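Local coordinates for protein L-lysine 6-monooxygenase involved in desferrioxamine biosynthesis (Erwinia amylovora CFBP1430, PDB 5O8P) that probably catalyses N-hydroxylation of a terminal amine of cadaverine, using FAD and NADPH, in the biosynthesis of the siderophore desferrioxamine, at residues Met51-Leu65 and Phe96-Ala110. Numbering follows the deposited sequence.
Sequences MLESAHLQTPFMADL and FFLMRKEYNQYCQWA. With FAD (flavin-adenine dinucleotide), chain C.
A short antiparallel bridge that runs on into loop-on-helix packing joins 51-65 to 96-110 beside the flavin of FAD, along its O4 and C6/C7M side, in this member of the lysine N(6)-hydroxylase/L-ornithine N(5)-oxygenase family. His-56 and Met-99 form a non-hydrogen-bonded pair, flanked by Leu-57 N to Leu-98 O (2.8 Å, 165° at the hydrogen) and Arg-100 N to Ala-55 O, where helix 100-113 begins. Gln-58 N then donates to FAD O4 at 3.1 Å, so 55-58 meets both the start of the helix and the cofactor.

Leu-57 is wedged between protein and flavin: CD1 packs on Tyr-103 CD1, while CD2 lies over a face of that ring and meets FAD O4. The Arg-100 guanidinium sets one face against the flavin methyl C7M and the other toward His-56 O; its NH2 is salt-bridged to Glu-206, and Arg-100 also belongs to the NADP(+) site.

Beyond the corner at Gln-58 and Thr-59, the Phe-61 and Phe-96 rings lie nearly parallel (18°) but slid apart, with little overlap. The bend at chi2 (84°) brings Met-62 SD to the edge of the Phe-96 ring, a Met-aromatic contact, and the next bend turns CE toward Phe-96 CE1. Phe-96 also stacks on Phe-96 of a second subunit.

Farther along the helix, Leu-65 CD1 touches Tyr-106 CZ and Ala-110 CB, and Tyr-106 OH, also hydrogen-bonded to Tyr-75 O, accepts a hydrogen bond from Leu-65 N at 3.1 Å.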
# COMPACT_ATOMS: atom_id res chain seq x y z
N MET B 51 -1.59 21.32 15.43
CA MET B 51 -2.73 20.44 15.26
C MET B 51 -3.43 20.74 13.94
O MET B 51 -4.52 21.30 13.92
CB MET B 51 -3.69 20.57 16.44
CG MET B 51 -4.82 19.56 16.44
SD MET B 51 -5.49 19.45 18.10
CE MET B 51 -6.72 20.77 18.11
N LEU B 52 -2.76 20.35 12.87
CA LEU B 52 -3.21 20.58 11.51
C LEU B 52 -4.28 19.54 11.20
O LEU B 52 -4.19 18.39 11.67
CB LEU B 52 -2.05 20.40 10.53
CG LEU B 52 -0.79 21.25 10.74
CD1 LEU B 52 0.38 20.77 9.88
CD2 LEU B 52 -1.09 22.69 10.40
N GLU B 53 -5.26 19.90 10.37
CA GLU B 53 -6.34 18.99 9.96
C GLU B 53 -5.84 17.65 9.41
O GLU B 53 -6.44 16.60 9.68
CB GLU B 53 -7.23 19.66 8.90
CG GLU B 53 -8.18 18.70 8.19
CD GLU B 53 -9.18 19.40 7.29
OE1 GLU B 53 -9.87 20.34 7.77
OE2 GLU B 53 -9.29 19.00 6.11
N SER B 54 -4.77 17.69 8.64
CA SER B 54 -4.24 16.48 8.02
C SER B 54 -3.31 15.67 8.93
O SER B 54 -3.00 14.55 8.60
CB SER B 54 -3.48 16.85 6.74
OG SER B 54 -2.27 17.51 7.04
N ALA B 55 -2.86 16.24 10.04
CA ALA B 55 -1.83 15.62 10.89
C ALA B 55 -2.33 14.40 11.68
O ALA B 55 -3.35 14.48 12.37
CB ALA B 55 -1.28 16.65 11.87
N HIS B 56 -1.61 13.27 11.57
CA HIS B 56 -1.86 12.07 12.39
C HIS B 56 -0.77 11.85 13.42
O HIS B 56 0.30 12.41 13.32
CB HIS B 56 -1.96 10.76 11.58
CG HIS B 56 -1.15 10.73 10.33
ND1 HIS B 56 -1.65 11.18 9.14
CD2 HIS B 56 0.10 10.26 10.08
CE1 HIS B 56 -0.72 11.03 8.20
NE2 HIS B 56 0.35 10.48 8.75
N LEU B 57 -1.06 10.99 14.39
CA LEU B 57 -0.03 10.43 15.24
C LEU B 57 0.86 9.47 14.45
O LEU B 57 0.43 8.89 13.43
CB LEU B 57 -0.64 9.66 16.41
CG LEU B 57 -1.56 10.37 17.40
CD1 LEU B 57 -2.20 9.35 18.32
CD2 LEU B 57 -0.79 11.39 18.20
N GLN B 58 2.07 9.26 14.95
CA GLN B 58 3.06 8.41 14.28
C GLN B 58 3.05 7.00 14.85
O GLN B 58 3.99 6.24 14.68
CB GLN B 58 4.45 9.03 14.45
CG GLN B 58 4.62 10.44 13.90
CD GLN B 58 4.08 10.58 12.49
OE1 GLN B 58 4.73 10.23 11.51
NE2 GLN B 58 2.84 11.05 12.40
N THR B 59 1.93 6.64 15.47
CA THR B 59 1.88 5.58 16.45
C THR B 59 0.45 4.99 16.40
O THR B 59 -0.54 5.75 16.40
CB THR B 59 2.27 6.18 17.83
OG1 THR B 59 3.17 5.29 18.48
CG2 THR B 59 1.06 6.55 18.74
N PRO B 60 0.32 3.65 16.30
CA PRO B 60 -1.02 3.05 16.18
C PRO B 60 -1.88 3.30 17.41
O PRO B 60 -1.33 3.56 18.50
CB PRO B 60 -0.73 1.56 16.06
CG PRO B 60 0.69 1.49 15.63
CD PRO B 60 1.36 2.62 16.34
N PHE B 61 -3.20 3.23 17.25
CA PHE B 61 -4.12 3.64 18.32
C PHE B 61 -4.03 2.83 19.62
O PHE B 61 -4.43 3.33 20.65
CB PHE B 61 -5.57 3.70 17.85
CG PHE B 61 -6.16 2.37 17.47
CD1 PHE B 61 -6.62 1.48 18.45
CD2 PHE B 61 -6.30 2.00 16.13
CE1 PHE B 61 -7.18 0.27 18.10
CE2 PHE B 61 -6.86 0.79 15.78
CZ PHE B 61 -7.31 -0.07 16.76
N MET B 62 -3.52 1.61 19.58
CA MET B 62 -3.26 0.83 20.80
C MET B 62 -2.28 1.52 21.74
O MET B 62 -2.23 1.20 22.92
CB MET B 62 -2.71 -0.57 20.46
CG MET B 62 -3.68 -1.47 19.70
SD MET B 62 -3.66 -1.16 17.92
CE MET B 62 -2.21 -2.10 17.43
N ALA B 63 -1.46 2.44 21.22
CA ALA B 63 -0.69 3.35 22.07
C ALA B 63 -1.55 4.57 22.40
O ALA B 63 -1.31 5.70 21.96
CB ALA B 63 0.61 3.76 21.40
N ASP B 64 -2.58 4.29 23.19
CA ASP B 64 -3.46 5.26 23.77
C ASP B 64 -3.02 5.38 25.24
O ASP B 64 -1.86 5.14 25.54
CB ASP B 64 -4.93 4.82 23.57
CG ASP B 64 -5.28 3.48 24.27
OD1 ASP B 64 -4.46 2.94 25.04
OD2 ASP B 64 -6.38 2.96 24.03
N LEU B 65 -3.92 5.71 26.16
CA LEU B 65 -3.51 5.99 27.54
C LEU B 65 -3.28 4.73 28.38
O LEU B 65 -2.52 4.77 29.36
CB LEU B 65 -4.56 6.90 28.19
CG LEU B 65 -4.73 8.27 27.51
CD1 LEU B 65 -6.06 8.92 27.85
CD2 LEU B 65 -3.57 9.18 27.89
N PHE B 96 -4.97 2.68 11.51
CA PHE B 96 -4.31 2.58 12.80
C PHE B 96 -4.00 3.93 13.46
O PHE B 96 -3.90 4.00 14.69
CB PHE B 96 -3.03 1.72 12.72
CG PHE B 96 -3.28 0.23 12.90
CD1 PHE B 96 -3.58 -0.31 14.16
CD2 PHE B 96 -3.25 -0.63 11.82
CE1 PHE B 96 -3.83 -1.66 14.31
CE2 PHE B 96 -3.49 -1.98 11.97
CZ PHE B 96 -3.78 -2.50 13.21
N PHE B 97 -3.86 4.98 12.66
CA PHE B 97 -3.29 6.23 13.15
C PHE B 97 -4.34 7.30 13.34
O PHE B 97 -4.99 7.73 12.36
CB PHE B 97 -2.20 6.71 12.20
CG PHE B 97 -1.12 5.70 12.01
CD1 PHE B 97 -0.13 5.56 12.95
CD2 PHE B 97 -1.14 4.84 10.92
CE1 PHE B 97 0.86 4.61 12.81
CE2 PHE B 97 -0.16 3.87 10.77
CZ PHE B 97 0.85 3.76 11.71
N LEU B 98 -4.51 7.71 14.60
CA LEU B 98 -5.48 8.72 14.92
C LEU B 98 -5.03 10.07 14.38
O LEU B 98 -3.84 10.38 14.35
CB LEU B 98 -5.61 8.83 16.42
CG LEU B 98 -6.16 7.67 17.22
CD1 LEU B 98 -6.04 7.96 18.72
CD2 LEU B 98 -7.61 7.42 16.82
N MET B 99 -6.01 10.89 13.99
CA MET B 99 -5.77 12.30 13.72
C MET B 99 -5.38 12.96 15.05
O MET B 99 -5.97 12.64 16.07
CB MET B 99 -7.05 12.97 13.22
CG MET B 99 -7.71 12.39 11.98
SD MET B 99 -6.63 11.97 10.61
CE MET B 99 -5.71 13.48 10.28
N ARG B 100 -4.43 13.89 15.06
CA ARG B 100 -4.09 14.61 16.29
C ARG B 100 -5.28 15.28 16.91
O ARG B 100 -5.38 15.35 18.13
CB ARG B 100 -3.04 15.68 16.07
CG ARG B 100 -1.67 15.15 15.75
CD ARG B 100 -0.60 15.75 16.62
NE ARG B 100 0.67 15.58 15.95
CZ ARG B 100 1.13 16.37 14.97
NH1 ARG B 100 0.41 17.39 14.51
NH2 ARG B 100 2.30 16.09 14.42
N LYS B 101 -6.18 15.79 16.09
CA LYS B 101 -7.39 16.41 16.60
C LYS B 101 -8.23 15.41 17.38
O LYS B 101 -8.77 15.75 18.42
CB LYS B 101 -8.20 17.07 15.48
CG LYS B 101 -9.61 17.49 15.89
CD LYS B 101 -10.14 18.64 15.06
CE LYS B 101 -9.74 19.97 15.68
NZ LYS B 101 -10.05 21.12 14.79
N GLU B 102 -8.33 14.18 16.88
CA GLU B 102 -9.11 13.17 17.57
C GLU B 102 -8.41 12.69 18.84
O GLU B 102 -9.06 12.45 19.84
CB GLU B 102 -9.43 12.01 16.63
CG GLU B 102 -10.43 11.01 17.20
CD GLU B 102 -11.20 10.25 16.14
OE1 GLU B 102 -10.61 9.81 15.13
OE2 GLU B 102 -12.42 10.07 16.33
N TYR B 103 -7.09 12.57 18.82
CA TYR B 103 -6.35 12.13 20.00
C TYR B 103 -6.54 13.14 21.10
O TYR B 103 -6.72 12.78 22.27
CB TYR B 103 -4.87 11.98 19.71
CG TYR B 103 -4.02 11.55 20.89
CD1 TYR B 103 -4.03 10.25 21.37
CD2 TYR B 103 -3.18 12.45 21.51
CE1 TYR B 103 -3.24 9.86 22.44
CE2 TYR B 103 -2.37 12.07 22.58
CZ TYR B 103 -2.41 10.79 23.04
OH TYR B 103 -1.61 10.43 24.10
N ASN B 104 -6.51 14.41 20.71
CA ASN B 104 -6.70 15.51 21.65
C ASN B 104 -8.09 15.46 22.24
O ASN B 104 -8.24 15.58 23.45
CB ASN B 104 -6.43 16.86 20.97
CG ASN B 104 -6.37 18.02 21.95
OD1 ASN B 104 -5.65 17.95 22.96
ND2 ASN B 104 -7.12 19.08 21.67
N GLN B 105 -9.11 15.28 21.40
CA GLN B 105 -10.49 15.11 21.86
C GLN B 105 -10.63 13.93 22.82
O GLN B 105 -11.33 14.03 23.84
CB GLN B 105 -11.43 14.89 20.69
CG GLN B 105 -11.76 16.13 19.88
CD GLN B 105 -12.58 15.83 18.65
OE1 GLN B 105 -12.99 14.69 18.41
NE2 GLN B 105 -12.80 16.84 17.85
N TYR B 106 -9.98 12.82 22.49
CA TYR B 106 -9.96 11.62 23.33
C TYR B 106 -9.28 11.87 24.69
O TYR B 106 -9.84 11.52 25.72
CB TYR B 106 -9.33 10.43 22.56
CG TYR B 106 -8.67 9.35 23.39
CD1 TYR B 106 -9.44 8.48 24.16
CD2 TYR B 106 -7.29 9.17 23.39
CE1 TYR B 106 -8.85 7.49 24.93
CE2 TYR B 106 -6.68 8.19 24.16
CZ TYR B 106 -7.46 7.34 24.93
OH TYR B 106 -6.87 6.35 25.71
N CYS B 107 -8.11 12.48 24.69
CA CYS B 107 -7.42 12.80 25.95
C CYS B 107 -8.26 13.73 26.83
O CYS B 107 -8.22 13.63 28.05
CB CYS B 107 -6.06 13.43 25.69
SG CYS B 107 -4.83 12.24 25.12
N GLN B 108 -9.01 14.63 26.20
CA GLN B 108 -9.86 15.57 26.93
C GLN B 108 -11.03 14.84 27.56
O GLN B 108 -11.33 15.05 28.71
CB GLN B 108 -10.36 16.70 26.02
CG GLN B 108 -9.30 17.75 25.72
CD GLN B 108 -9.72 18.76 24.67
OE1 GLN B 108 -10.77 18.63 24.04
NE2 GLN B 108 -8.88 19.76 24.45
N TRP B 109 -11.66 13.96 26.79
CA TRP B 109 -12.70 13.09 27.33
C TRP B 109 -12.22 12.27 28.53
O TRP B 109 -12.95 12.16 29.52
CB TRP B 109 -13.19 12.15 26.23
CG TRP B 109 -14.08 11.08 26.67
CD1 TRP B 109 -15.42 11.16 26.81
CD2 TRP B 109 -13.71 9.76 27.01
NE1 TRP B 109 -15.92 9.95 27.22
CE2 TRP B 109 -14.89 9.07 27.35
CE3 TRP B 109 -12.48 9.08 27.05
CZ2 TRP B 109 -14.89 7.75 27.74
CZ3 TRP B 109 -12.49 7.75 27.42
CH2 TRP B 109 -13.69 7.10 27.76
N ALA B 110 -11.03 11.71 28.45
CA ALA B 110 -10.46 10.96 29.56
C ALA B 110 -10.23 11.86 30.77
O ALA B 110 -10.62 11.53 31.88
CB ALA B 110 -9.17 10.28 29.15
PA FAD C . 3.47 17.71 28.00
O1A FAD C . 2.41 18.18 27.02
O2A FAD C . 4.81 18.40 28.03
O5B FAD C . 2.77 17.81 29.46
C5B FAD C . 3.32 18.58 30.52
C4B FAD C . 2.26 19.29 31.35
O4B FAD C . 2.82 19.66 32.62
C3B FAD C . 1.77 20.58 30.70
O3B FAD C . 0.34 20.61 30.75
C2B FAD C . 2.44 21.69 31.51
O2B FAD C . 1.67 22.89 31.60
C1B FAD C . 2.57 21.05 32.88
N9A FAD C . 3.58 21.66 33.80
C8A FAD C . 4.87 21.95 33.56
N7A FAD C . 5.45 22.50 34.67
C5A FAD C . 4.51 22.56 35.64
C6A FAD C . 4.41 23.02 37.05
N6A FAD C . 5.49 23.55 37.68
N1A FAD C . 3.22 22.90 37.69
C2A FAD C . 2.14 22.37 37.08
N3A FAD C . 2.15 21.94 35.81
C4A FAD C . 3.28 22.00 35.05
N1 FAD C . 5.00 11.09 20.31
C2 FAD C . 4.40 9.96 19.84
O2 FAD C . 4.72 8.87 20.35
N3 FAD C . 3.48 10.00 18.85
C4 FAD C . 3.11 11.15 18.26
O4 FAD C . 2.27 11.15 17.34
C4X FAD C . 3.72 12.42 18.72
N5 FAD C . 3.38 13.61 18.18
C5X FAD C . 3.96 14.75 18.62
C6 FAD C . 3.57 15.95 18.02
C7 FAD C . 4.12 17.17 18.43
C7M FAD C . 3.69 18.45 17.76
C8 FAD C . 5.13 17.18 19.52
C8M FAD C . 5.74 18.48 19.98
C9 FAD C . 5.53 15.98 20.13
C9A FAD C . 4.98 14.75 19.73
N10 FAD C . 5.35 13.49 20.32
C10 FAD C . 4.72 12.32 19.82
C1' FAD C . 6.34 13.36 21.43
C2' FAD C . 5.68 13.33 22.82
O2' FAD C . 4.55 12.44 22.83
C3' FAD C . 5.24 14.72 23.33
O3' FAD C . 6.37 15.60 23.43
C4' FAD C . 4.52 14.68 24.69
O4' FAD C . 3.65 15.81 24.80
C5' FAD C . 5.49 14.69 25.87
O5' FAD C . 4.85 14.13 27.01
P FAD C . 4.66 14.99 28.34
O1P FAD C . 3.88 14.15 29.34
O2P FAD C . 6.05 15.46 28.67
O3P FAD C . 3.67 16.12 27.70